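PDB 5K04: N-terminal acetyltransferase B complex subunit NAT3 from Candida albicans, which transfers the acetyl group of acetyl-coenzyme A to the N-terminal amino group of proteins, as the catalytic subunit of the NatB complex. Local coordinates for residues F43-E48 and G52-Y57; A60-Q65 and W71-T76; L89-C94 and R121-K126; F112-N117 and N148-S153. One frame throughout, in Å; residues are numbered along the deposited sequence.

How the contacts relate
Contacts 1 and 2 are successive antiparallel pairings in one sheet, sharing strand 53-65, their centres about 22 Å apart on opposite sides of the chain's centre. Contact 3 holds the coenzyme A, and its centre lies about 16 to 17 Å from those of the other three. Its helix 89-94 sits on contact 1, where Tyr44 OH lies 2.6 Å from Leu93 O, a probable hydrogen bond, and Leu89 packs on Ser46, Ser55 and Glu48. Contact 4 touches contact 3 through Val113 CG2, 3.6 Å from Tyr124 CE2, and contact 2 through the edge-to-face rings of Phe112 and His74. Its Ile150 side chain comes within about 6 Å of the coenzyme.

Contact 1: residues F43-E48 and G52-Y57; sequences FYKSVE and GQASGY
Ser46 and Ser55 bring their hydroxyls together, OG to OG 2.6 Å, beside the carboxylate of Glu48. From Glu48 CB, CG stands anti to the carbonyl carbon (chi1 -53°) and the chain then bends at chi2 (-62°), which folds it over Ser55. Its CG rests 3.5 Å from Ser55 CB, and CD lies 3.6 Å from Ser55 OG. OE1 then accepts from Ser55 OG at 2.9 Å, using its anti lone pair, away from the other oxygen. OE2 forms a salt bridge with Arg277 of the partner subunit, so one carboxylate ties the sheet to the complex. The two strands form a beta hairpin with a beta bulge: Ser46 pairs with Gly56 but Val47 with Ala54, leaving Ser55 as the extra residue whose side chain swings toward strand 43-48. Ser46 N donates to Gly56 O at 2.8 Å, and Ser55 N returns a bond to Ser46 O. On the face carrying Lys45 and Val47, Val47 CG2 touches Gly52 O at 3.5 Å. A water links Lys45 NZ to that carbonyl, while the ammonium also salt-bridges Asp11. Phe43 CE1 meets Tyr57 CD1 at 4.0 Å, the two side chains lying alongside and pointing the same way.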
# COMPACT_ATOMS: atom_id res chain seq x y z
N PHE B 43 -0.44 19.87 -3.16
CA PHE B 43 -0.51 18.59 -2.48
C PHE B 43 0.92 18.33 -2.01
O PHE B 43 1.78 17.84 -2.75
CB PHE B 43 -1.05 17.49 -3.41
CG PHE B 43 -1.52 16.24 -2.70
CD1 PHE B 43 -1.23 16.03 -1.35
CD2 PHE B 43 -2.23 15.26 -3.39
CE1 PHE B 43 -1.65 14.88 -0.71
CE2 PHE B 43 -2.66 14.10 -2.76
CZ PHE B 43 -2.37 13.91 -1.40
N TYR B 44 1.17 18.70 -0.76
CA TYR B 44 2.48 18.57 -0.17
C TYR B 44 2.34 18.02 1.24
O TYR B 44 1.26 18.06 1.86
CB TYR B 44 3.25 19.91 -0.13
CG TYR B 44 2.43 21.06 0.39
CD1 TYR B 44 2.39 21.36 1.75
CD2 TYR B 44 1.69 21.86 -0.47
CE1 TYR B 44 1.64 22.44 2.24
CE2 TYR B 44 0.93 22.94 0.00
CZ TYR B 44 0.90 23.22 1.35
OH TYR B 44 0.13 24.27 1.80
N LYS B 45 3.45 17.51 1.74
CA LYS B 45 3.49 16.80 3.00
C LYS B 45 4.54 17.42 3.90
O LYS B 45 5.53 18.02 3.44
CB LYS B 45 3.81 15.31 2.79
CG LYS B 45 5.17 15.05 2.11
CD LYS B 45 5.53 13.57 2.16
CE LYS B 45 6.87 13.28 1.50
NZ LYS B 45 7.11 11.80 1.49
N SER B 46 4.29 17.30 5.20
CA SER B 46 5.29 17.62 6.20
C SER B 46 6.03 16.34 6.55
O SER B 46 5.48 15.24 6.46
CB SER B 46 4.66 18.24 7.45
OG SER B 46 3.67 17.39 8.03
N VAL B 47 7.28 16.51 6.95
CA VAL B 47 8.23 15.41 7.15
C VAL B 47 9.13 15.79 8.32
O VAL B 47 9.44 16.97 8.52
CB VAL B 47 8.98 15.16 5.82
CG1 VAL B 47 10.38 14.75 6.04
CG2 VAL B 47 8.22 14.15 4.93
N GLU B 48 9.51 14.80 9.11
CA GLU B 48 10.24 15.05 10.34
C GLU B 48 11.54 14.25 10.40
O GLU B 48 11.64 13.13 9.90
CB GLU B 48 9.41 14.70 11.60
CG GLU B 48 8.05 15.33 11.66
CD GLU B 48 8.11 16.86 11.70
OE1 GLU B 48 7.15 17.49 11.20
OE2 GLU B 48 9.08 17.41 12.25
N GLY B 52 12.30 10.94 7.88
CA GLY B 52 11.53 11.41 6.75
C GLY B 52 10.10 10.94 6.73
O GLY B 52 9.46 10.96 5.68
N GLN B 53 9.59 10.49 7.88
CA GLN B 53 8.21 10.04 7.98
C GLN B 53 7.27 11.21 7.82
O GLN B 53 7.52 12.30 8.34
CB GLN B 53 7.97 9.35 9.32
CG GLN B 53 6.55 8.81 9.51
CD GLN B 53 6.21 8.45 10.96
OE1 GLN B 53 6.91 8.82 11.90
NE2 GLN B 53 5.11 7.72 11.14
N ALA B 54 6.18 10.99 7.09
CA ALA B 54 5.19 12.04 6.89
C ALA B 54 4.47 12.32 8.21
O ALA B 54 3.88 11.42 8.81
CB ALA B 54 4.19 11.63 5.81
N SER B 55 4.55 13.57 8.65
CA SER B 55 3.87 14.03 9.85
C SER B 55 2.52 14.67 9.55
O SER B 55 1.73 14.89 10.48
CB SER B 55 4.77 15.03 10.59
OG SER B 55 5.21 16.03 9.70
N GLY B 56 2.24 14.97 8.28
CA GLY B 56 0.97 15.53 7.87
C GLY B 56 1.00 15.87 6.40
O GLY B 56 2.04 15.76 5.74
N TYR B 57 -0.16 16.29 5.88
CA TYR B 57 -0.21 16.73 4.50
C TYR B 57 -1.35 17.72 4.30
O TYR B 57 -2.27 17.84 5.11
CB TYR B 57 -0.35 15.55 3.51
CG TYR B 57 -1.54 14.62 3.72
CD1 TYR B 57 -2.79 14.90 3.16
CD2 TYR B 57 -1.40 13.44 4.43
CE1 TYR B 57 -3.86 14.04 3.34
CE2 TYR B 57 -2.44 12.58 4.62
CZ TYR B 57 -3.68 12.87 4.08
OH TYR B 57 -4.71 11.98 4.29
O HOH W 1 7.55 10.58 3.99

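Contact 2: residues A60-Q65 and W71-T76; sequences AKTEGQ and WHTHIT
Lys61 pairs with His74 and Glu63 with His72 as antiparallel hydrogen-bonded pairs, the short strands running at 147° with their axes 4.5 Å apart at closest. This is the regular, unbulged end of the beta hairpin 53-65/70-80 in the central sheet of the GNAT fold. The two carbonyls of the Glu63/His72 pair receive their N-H groups almost head-on, Glu63 N reaching His72 O at 2.9 Å. On the face of Lys61 and the histidines, the extended lysine runs beside His74, its CE 4.0 Å from His74 CD2. Its NZ forms a salt bridge with Glu63 OE2 at 3.0 Å, met on the syn side, tilted somewhat out of the carboxylate plane. Next along, His72 NE2 leans on Glu63 CB at 3.7 Å. His74 ND1 is bonded to Asp110 of the neighbouring strand 108-114, which fixes the rotation of its imidazole. Thr62 and Thr73 touch through their CG2 methyls on the other face, where Trp71 also lies. With CG anti to the carbonyl carbon (chi1 -76°), the indole lies flat across the opposite strand at Gly64. There Gly64 CA stands over the six-membered ring of Trp71, 3.6 Å from its centroid in a CH-pi contact.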
# COMPACT_ATOMS: atom_id res chain seq x y z
N ALA B 60 -5.00 20.82 -1.50
CA ALA B 60 -5.78 21.99 -1.85
C ALA B 60 -5.92 22.04 -3.37
O ALA B 60 -5.26 21.30 -4.11
CB ALA B 60 -5.14 23.28 -1.30
N LYS B 61 -6.78 22.94 -3.84
CA LYS B 61 -7.02 23.10 -5.27
C LYS B 61 -7.36 24.55 -5.55
O LYS B 61 -7.59 25.35 -4.63
CB LYS B 61 -8.14 22.18 -5.76
CG LYS B 61 -9.46 22.33 -4.98
CD LYS B 61 -10.65 21.75 -5.75
CE LYS B 61 -11.85 21.59 -4.83
NZ LYS B 61 -13.02 21.03 -5.53
N THR B 62 -7.40 24.90 -6.84
CA THR B 62 -7.94 26.17 -7.29
C THR B 62 -9.17 25.93 -8.15
O THR B 62 -9.31 24.88 -8.78
CB THR B 62 -6.92 27.03 -8.08
OG1 THR B 62 -6.56 26.36 -9.29
CG2 THR B 62 -5.66 27.37 -7.22
N GLU B 63 -10.06 26.92 -8.17
CA GLU B 63 -11.41 26.77 -8.69
C GLU B 63 -11.86 28.13 -9.18
O GLU B 63 -11.61 29.14 -8.52
CB GLU B 63 -12.36 26.25 -7.60
CG GLU B 63 -13.52 25.40 -8.10
CD GLU B 63 -13.80 24.20 -7.18
OE1 GLU B 63 -14.13 24.41 -5.99
OE2 GLU B 63 -13.65 23.05 -7.66
N GLY B 64 -12.50 28.14 -10.35
CA GLY B 64 -12.84 29.37 -11.05
C GLY B 64 -14.33 29.64 -11.06
O GLY B 64 -15.15 28.72 -11.13
N GLN B 65 -14.69 30.93 -11.00
CA GLN B 65 -16.07 31.37 -10.93
C GLN B 65 -16.23 32.68 -11.69
O GLN B 65 -15.26 33.41 -11.91
CB GLN B 65 -16.54 31.55 -9.47
CG GLN B 65 -16.85 30.25 -8.71
CD GLN B 65 -17.79 30.46 -7.53
OE1 GLN B 65 -18.71 29.66 -7.30
NE2 GLN B 65 -17.58 31.53 -6.77
N TRP B 71 -10.86 33.63 -9.54
CA TRP B 71 -10.41 32.34 -9.03
C TRP B 71 -10.15 32.43 -7.53
O TRP B 71 -9.86 33.50 -6.99
CB TRP B 71 -9.13 31.88 -9.76
CG TRP B 71 -9.40 31.35 -11.11
CD1 TRP B 71 -9.67 32.08 -12.24
CD2 TRP B 71 -9.43 29.98 -11.51
NE1 TRP B 71 -9.87 31.24 -13.31
CE2 TRP B 71 -9.73 29.95 -12.89
CE3 TRP B 71 -9.22 28.78 -10.84
CZ2 TRP B 71 -9.84 28.76 -13.60
CZ3 TRP B 71 -9.33 27.60 -11.54
CH2 TRP B 71 -9.64 27.59 -12.90
N HIS B 72 -10.24 31.27 -6.88
CA HIS B 72 -9.91 31.13 -5.47
C HIS B 72 -9.32 29.75 -5.23
O HIS B 72 -9.51 28.83 -6.02
CB HIS B 72 -11.13 31.33 -4.59
CG HIS B 72 -12.13 30.23 -4.70
ND1 HIS B 72 -12.26 29.24 -3.75
CD2 HIS B 72 -13.05 29.96 -5.66
CE1 HIS B 72 -13.22 28.41 -4.12
NE2 HIS B 72 -13.71 28.82 -5.27
N THR B 73 -8.58 29.62 -4.13
CA THR B 73 -8.07 28.33 -3.71
C THR B 73 -8.98 27.74 -2.64
O THR B 73 -9.66 28.46 -1.89
CB THR B 73 -6.63 28.40 -3.18
OG1 THR B 73 -6.65 28.78 -1.82
CG2 THR B 73 -5.86 29.42 -3.94
N HIS B 74 -8.99 26.41 -2.58
CA HIS B 74 -9.85 25.67 -1.68
C HIS B 74 -9.02 24.61 -0.98
O HIS B 74 -8.27 23.87 -1.63
CB HIS B 74 -11.02 25.02 -2.42
CG HIS B 74 -11.94 24.26 -1.51
ND1 HIS B 74 -13.00 24.86 -0.87
CD2 HIS B 74 -11.94 22.96 -1.12
CE1 HIS B 74 -13.63 23.96 -0.13
NE2 HIS B 74 -13.00 22.81 -0.26
N ILE B 75 -9.14 24.54 0.35
CA ILE B 75 -8.53 23.48 1.14
C ILE B 75 -9.50 22.31 1.20
O ILE B 75 -10.64 22.47 1.65
CB ILE B 75 -8.17 23.98 2.54
CG1 ILE B 75 -7.07 25.03 2.49
CG2 ILE B 75 -7.73 22.81 3.40
CD1 ILE B 75 -6.98 25.87 3.74
N THR B 76 -9.07 21.12 0.77
CA THR B 76 -9.89 19.93 0.91
C THR B 76 -9.49 19.05 2.08
O THR B 76 -10.35 18.48 2.74
CB THR B 76 -9.88 19.09 -0.37
OG1 THR B 76 -8.65 18.37 -0.47
CG2 THR B 76 -10.00 20.00 -1.52

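Contact 3: residues L89-C94 and R121-K126; sequences LASKLC and RILYEK. With COA (coenzyme A), chain D.
Leu123 and Tyr124 carry helix 121-126 across to Ala90, Ser91 and Cys94 of helix 89-94; the axes come no closer than 10.6 Å, inclined at 55°, with coenzyme A bound to both helices. Arg121 opens the segment facing elsewhere, its NE in a salt bridge with Glu125 one turn on. Ile122 lays CG2 near the ribose hydroxyl O2B of the coenzyme. Leu123 reaches into the cleft with CG trans to its own N (chi1 169°). CD1 packs 3.4 Å from Ser91 OG, and CD2 lies 4.4 Å from Ala90 CB; CB and both methyls also pack on the coenzyme. A water adds a polar link, giving one proton to Ser91 OG and one to Leu123 O. Next comes Tyr124: its CE1 is met at the ring edge, near the plane, by Cys94 SG at 3.7 Å, a sulfur-aromatic contact. CE2 of the same ring comes 3.8 Å from the coenzyme sulfur S1P. Lys126, extended beyond CG, ends the segment by binding the ribose phosphate, with NZ 2.7 Å from O8A and bonded also to O3B and O2B. The pyrophosphate is taken by the first helix instead: Ala90 N donates to O5A at 3.0 Å, while O1A accepts from both Ser91 N and Ser91 OG. Gly88 N and Arg86 NH2 also bond the coenzyme; the loop and helix start fit the Q/R-x-x-G-x-G/A pyrophosphate-binding motif of the GNAT fold.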
# COMPACT_ATOMS: atom_id res chain seq x y z
N LEU B 89 1.83 22.68 13.37
CA LEU B 89 2.11 22.07 12.09
C LEU B 89 0.94 22.23 11.12
O LEU B 89 1.14 22.56 9.94
CB LEU B 89 2.47 20.60 12.31
CG LEU B 89 2.81 19.77 11.08
CD1 LEU B 89 3.80 20.50 10.20
CD2 LEU B 89 3.38 18.42 11.55
N ALA B 90 -0.29 22.00 11.60
CA ALA B 90 -1.46 22.24 10.76
C ALA B 90 -1.53 23.69 10.32
O ALA B 90 -1.77 23.99 9.14
CB ALA B 90 -2.73 21.85 11.53
N SER B 91 -1.29 24.62 11.25
CA SER B 91 -1.27 26.03 10.89
C SER B 91 -0.19 26.33 9.85
O SER B 91 -0.40 27.15 8.95
CB SER B 91 -1.09 26.87 12.16
OG SER B 91 -2.12 26.61 13.09
N LYS B 92 0.96 25.66 9.94
CA LYS B 92 2.03 25.88 8.97
C LYS B 92 1.65 25.38 7.58
O LYS B 92 1.89 26.06 6.58
CB LYS B 92 3.33 25.22 9.44
CG LYS B 92 4.23 24.71 8.29
CD LYS B 92 5.60 24.19 8.75
CE LYS B 92 6.69 25.24 8.55
NZ LYS B 92 6.89 25.59 7.09
N LEU B 93 1.06 24.18 7.51
CA LEU B 93 0.60 23.63 6.23
C LEU B 93 -0.41 24.54 5.55
O LEU B 93 -0.36 24.73 4.32
CB LEU B 93 0.00 22.24 6.46
CG LEU B 93 1.00 21.13 6.82
CD1 LEU B 93 0.27 19.93 7.38
CD2 LEU B 93 1.82 20.73 5.60
N CYS B 94 -1.34 25.11 6.33
CA CYS B 94 -2.32 26.04 5.76
C CYS B 94 -1.66 27.35 5.33
O CYS B 94 -1.97 27.89 4.26
CB CYS B 94 -3.46 26.27 6.78
SG CYS B 94 -4.44 24.86 7.24
N ARG B 121 -12.89 25.63 13.47
CA ARG B 121 -13.21 27.02 13.16
C ARG B 121 -12.22 27.95 13.82
O ARG B 121 -11.69 28.87 13.19
CB ARG B 121 -14.64 27.31 13.61
CG ARG B 121 -15.05 28.76 13.56
CD ARG B 121 -16.47 28.92 14.11
NE ARG B 121 -16.93 30.30 14.01
CZ ARG B 121 -18.17 30.69 14.29
NH1 ARG B 121 -19.07 29.81 14.71
NH2 ARG B 121 -18.50 31.97 14.17
N ILE B 122 -11.92 27.69 15.09
CA ILE B 122 -10.99 28.52 15.85
C ILE B 122 -9.59 28.43 15.26
O ILE B 122 -8.88 29.44 15.12
CB ILE B 122 -11.02 28.09 17.34
CG1 ILE B 122 -12.35 28.52 17.98
CG2 ILE B 122 -9.80 28.63 18.11
CD1 ILE B 122 -12.62 27.93 19.36
N LEU B 123 -9.16 27.22 14.91
CA LEU B 123 -7.91 27.01 14.21
C LEU B 123 -7.80 27.94 13.00
O LEU B 123 -6.84 28.71 12.86
CB LEU B 123 -7.79 25.54 13.80
CG LEU B 123 -6.72 25.03 12.83
CD1 LEU B 123 -5.40 25.65 13.10
CD2 LEU B 123 -6.57 23.54 12.98
N TYR B 124 -8.80 27.88 12.11
CA TYR B 124 -8.78 28.73 10.93
C TYR B 124 -9.00 30.20 11.28
O TYR B 124 -8.44 31.08 10.61
CB TYR B 124 -9.81 28.24 9.93
CG TYR B 124 -9.47 26.88 9.35
CD1 TYR B 124 -8.33 26.69 8.58
CD2 TYR B 124 -10.30 25.78 9.56
CE1 TYR B 124 -8.02 25.45 8.04
CE2 TYR B 124 -9.99 24.54 9.04
CZ TYR B 124 -8.86 24.38 8.27
OH TYR B 124 -8.56 23.15 7.74
N GLU B 125 -9.80 30.49 12.31
CA GLU B 125 -9.94 31.87 12.74
C GLU B 125 -8.60 32.45 13.19
O GLU B 125 -8.29 33.60 12.89
CB GLU B 125 -10.99 31.98 13.85
CG GLU B 125 -12.39 31.92 13.29
CD GLU B 125 -13.47 31.97 14.34
OE1 GLU B 125 -13.15 31.81 15.53
OE2 GLU B 125 -14.65 32.16 13.95
N LYS B 126 -7.80 31.65 13.89
CA LYS B 126 -6.49 32.12 14.31
C LYS B 126 -5.58 32.38 13.12
O LYS B 126 -4.64 33.18 13.22
CB LYS B 126 -5.86 31.10 15.27
CG LYS B 126 -6.42 31.20 16.68
CD LYS B 126 -5.81 30.17 17.60
CE LYS B 126 -6.52 30.15 18.95
NZ LYS B 126 -5.90 29.18 19.91
N1A COA D . -8.01 20.52 21.30
C2A COA D . -8.34 21.93 21.70
N3A COA D . -7.79 22.89 20.66
C4A COA D . -6.98 22.56 19.47
C5A COA D . -6.56 21.04 19.15
C6A COA D . -7.19 19.98 20.14
N6A COA D . -7.06 18.57 19.97
N7A COA D . -5.85 20.92 17.78
C8A COA D . -5.76 22.30 17.04
N9A COA D . -6.53 23.19 18.18
C1B COA D . -6.89 24.72 17.77
C2B COA D . -6.60 25.81 18.85
O2B COA D . -7.55 26.60 19.55
C3B COA D . -5.25 26.16 18.25
O3B COA D . -4.20 27.03 18.68
P3B COA D . -3.04 27.19 19.82
O7A COA D . -1.72 27.14 19.07
O8A COA D . -3.27 28.60 20.38
O9A COA D . -3.23 26.05 20.79
C4B COA D . -5.32 25.68 16.70
O4B COA D . -6.55 24.92 16.35
C5B COA D . -3.99 25.48 15.89
O5B COA D . -3.09 24.39 16.10
P1A COA D . -1.94 23.51 15.39
O1A COA D . -1.59 24.20 14.12
O2A COA D . -0.81 23.34 16.35
O3A COA D . -2.63 22.13 15.13
P2A COA D . -2.29 20.58 14.84
O4A COA D . -2.30 19.88 16.16
O5A COA D . -1.09 20.50 14.03
O6A COA D . -3.62 20.15 14.04
CBP COA D . -6.00 19.20 13.35
CCP COA D . -5.03 20.38 14.04
CDP COA D . -7.63 19.59 13.54
CEP COA D . -5.60 19.02 11.71
CAP COA D . -5.68 17.70 14.16
OAP COA D . -5.50 17.75 15.55
C9P COA D . -6.16 16.40 13.33
O9P COA D . -7.35 15.79 13.52
N8P COA D . -5.54 16.24 11.95
C7P COA D . -6.37 15.77 10.70
C6P COA D . -7.91 15.54 10.90
C5P COA D . -9.02 16.73 11.12
O5P COA D . -9.83 16.80 12.18
N4P COA D . -8.99 17.82 10.12
C3P COA D . -8.69 19.20 9.79
C2P COA D . -9.04 20.51 10.48
S1P COA D . -10.68 21.18 10.56
O HOH W 2 -4.00 28.12 14.13

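Contact 4: residues F112-N117 and N148-S153; sequences FVKVTN and NKIDDS
Lys114 reaches across from the end of strand 108-114 to the backbone of Asp151 and Asp152, in the loop that leads into strand 156-162. Both sides are shaped by turns: a type I beta turn runs from Lys114 to Asn117, and an Asx turn is built on Asp151. The polar link is the bond from Lys114 NZ to Asp152 O at 3.1 Å. It arrives well above the carbonyl plane, at a C=O...N angle of only 101°, so the ammonium sits beside the carbonyl. The same NZ also donates to Val154 O, and two loop carbonyls thus hold one lysine. As for charge, Asp152 OD1 stays 4.3 Å from Lys114 NZ, beyond a salt bridge, and may add a weak electrostatic attraction. Packing is slight: Lys114 bends at chi2 (-54°), bringing CE 4.3 Å from Ile150 CG2. CE also makes a carbon-oxygen contact with Asp151 O at 3.4 Å. At the end of the turn, Asn117 is the N-cap of the following helix, OD1 accepting from Gly120 N, and it touches coenzyme A. Within the loop, Asp151 OD1 is gripped twice from one face of its carboxylate, by Ser153 N at 3.3 Å and by Ser153 OG at 2.6 Å.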
# COMPACT_ATOMS: atom_id res chain seq x y z
N PHE B 112 -14.28 24.24 4.08
CA PHE B 112 -15.50 23.84 4.77
C PHE B 112 -15.12 23.26 6.12
O PHE B 112 -14.26 22.38 6.20
CB PHE B 112 -16.28 22.81 3.97
CG PHE B 112 -16.79 23.32 2.64
CD1 PHE B 112 -17.46 24.52 2.54
CD2 PHE B 112 -16.61 22.57 1.49
CE1 PHE B 112 -17.94 24.98 1.34
CE2 PHE B 112 -17.08 23.02 0.28
CZ PHE B 112 -17.75 24.23 0.20
N VAL B 113 -15.77 23.75 7.17
CA VAL B 113 -15.70 23.18 8.51
C VAL B 113 -17.12 22.86 8.95
O VAL B 113 -18.03 23.69 8.77
CB VAL B 113 -15.01 24.13 9.51
CG1 VAL B 113 -15.15 23.63 10.92
CG2 VAL B 113 -13.54 24.24 9.19
N LYS B 114 -17.32 21.67 9.50
CA LYS B 114 -18.65 21.33 10.00
C LYS B 114 -19.03 22.27 11.13
O LYS B 114 -18.18 22.74 11.89
CB LYS B 114 -18.70 19.87 10.47
CG LYS B 114 -18.57 18.84 9.34
CD LYS B 114 -19.61 19.07 8.26
CE LYS B 114 -19.67 17.93 7.26
NZ LYS B 114 -20.57 18.27 6.12
N VAL B 115 -20.33 22.56 11.22
CA VAL B 115 -20.87 23.51 12.19
C VAL B 115 -20.57 23.08 13.62
O VAL B 115 -20.44 23.91 14.53
CB VAL B 115 -22.39 23.68 11.93
CG1 VAL B 115 -23.11 24.19 13.15
CG2 VAL B 115 -22.62 24.63 10.72
N THR B 116 -20.43 21.77 13.85
CA THR B 116 -20.15 21.21 15.17
C THR B 116 -18.67 21.19 15.49
O THR B 116 -18.29 20.86 16.62
CB THR B 116 -20.69 19.79 15.24
OG1 THR B 116 -20.31 19.08 14.06
CG2 THR B 116 -22.21 19.81 15.37
N ASN B 117 -17.82 21.55 14.53
CA ASN B 117 -16.38 21.48 14.71
C ASN B 117 -15.86 22.85 15.15
O ASN B 117 -15.23 23.60 14.40
CB ASN B 117 -15.71 21.02 13.43
CG ASN B 117 -14.23 20.85 13.59
OD1 ASN B 117 -13.70 20.92 14.71
ND2 ASN B 117 -13.54 20.63 12.47
N ASN B 148 -17.76 8.86 4.95
CA ASN B 148 -17.79 7.61 5.70
C ASN B 148 -17.39 7.81 7.18
O ASN B 148 -18.16 7.51 8.09
CB ASN B 148 -16.89 6.57 5.03
CG ASN B 148 -16.92 5.23 5.74
OD1 ASN B 148 -17.85 4.94 6.50
ND2 ASN B 148 -15.89 4.39 5.51
N LYS B 149 -16.18 8.33 7.41
CA LYS B 149 -15.78 8.69 8.76
C LYS B 149 -16.51 9.93 9.25
O LYS B 149 -16.80 10.05 10.45
CB LYS B 149 -14.26 8.92 8.83
CG LYS B 149 -13.40 7.66 8.69
CD LYS B 149 -11.92 8.00 8.83
CE LYS B 149 -11.05 6.75 8.76
NZ LYS B 149 -9.62 7.01 9.08
N ILE B 150 -16.82 10.86 8.35
CA ILE B 150 -17.53 12.08 8.69
C ILE B 150 -18.91 12.04 8.05
O ILE B 150 -19.06 11.62 6.89
CB ILE B 150 -16.74 13.32 8.24
CG1 ILE B 150 -15.32 13.27 8.82
CG2 ILE B 150 -17.45 14.59 8.71
CD1 ILE B 150 -14.36 14.33 8.28
N ASP B 151 -19.93 12.43 8.82
CA ASP B 151 -21.29 12.62 8.32
C ASP B 151 -21.32 13.88 7.46
O ASP B 151 -21.31 15.00 7.98
CB ASP B 151 -22.26 12.74 9.50
CG ASP B 151 -23.72 12.66 9.09
OD1 ASP B 151 -24.01 12.56 7.88
OD2 ASP B 151 -24.58 12.67 10.00
N ASP B 152 -21.34 13.71 6.14
CA ASP B 152 -21.34 14.87 5.24
C ASP B 152 -22.68 15.58 5.16
O ASP B 152 -22.75 16.67 4.60
CB ASP B 152 -20.90 14.44 3.83
CG ASP B 152 -19.41 14.22 3.73
OD1 ASP B 152 -18.67 14.74 4.59
OD2 ASP B 152 -18.97 13.52 2.79
N SER B 153 -23.74 14.98 5.72
CA SER B 153 -25.06 15.61 5.82
C SER B 153 -25.12 16.72 6.86
O SER B 153 -26.10 17.48 6.86
CB SER B 153 -26.11 14.55 6.15
OG SER B 153 -26.05 14.17 7.52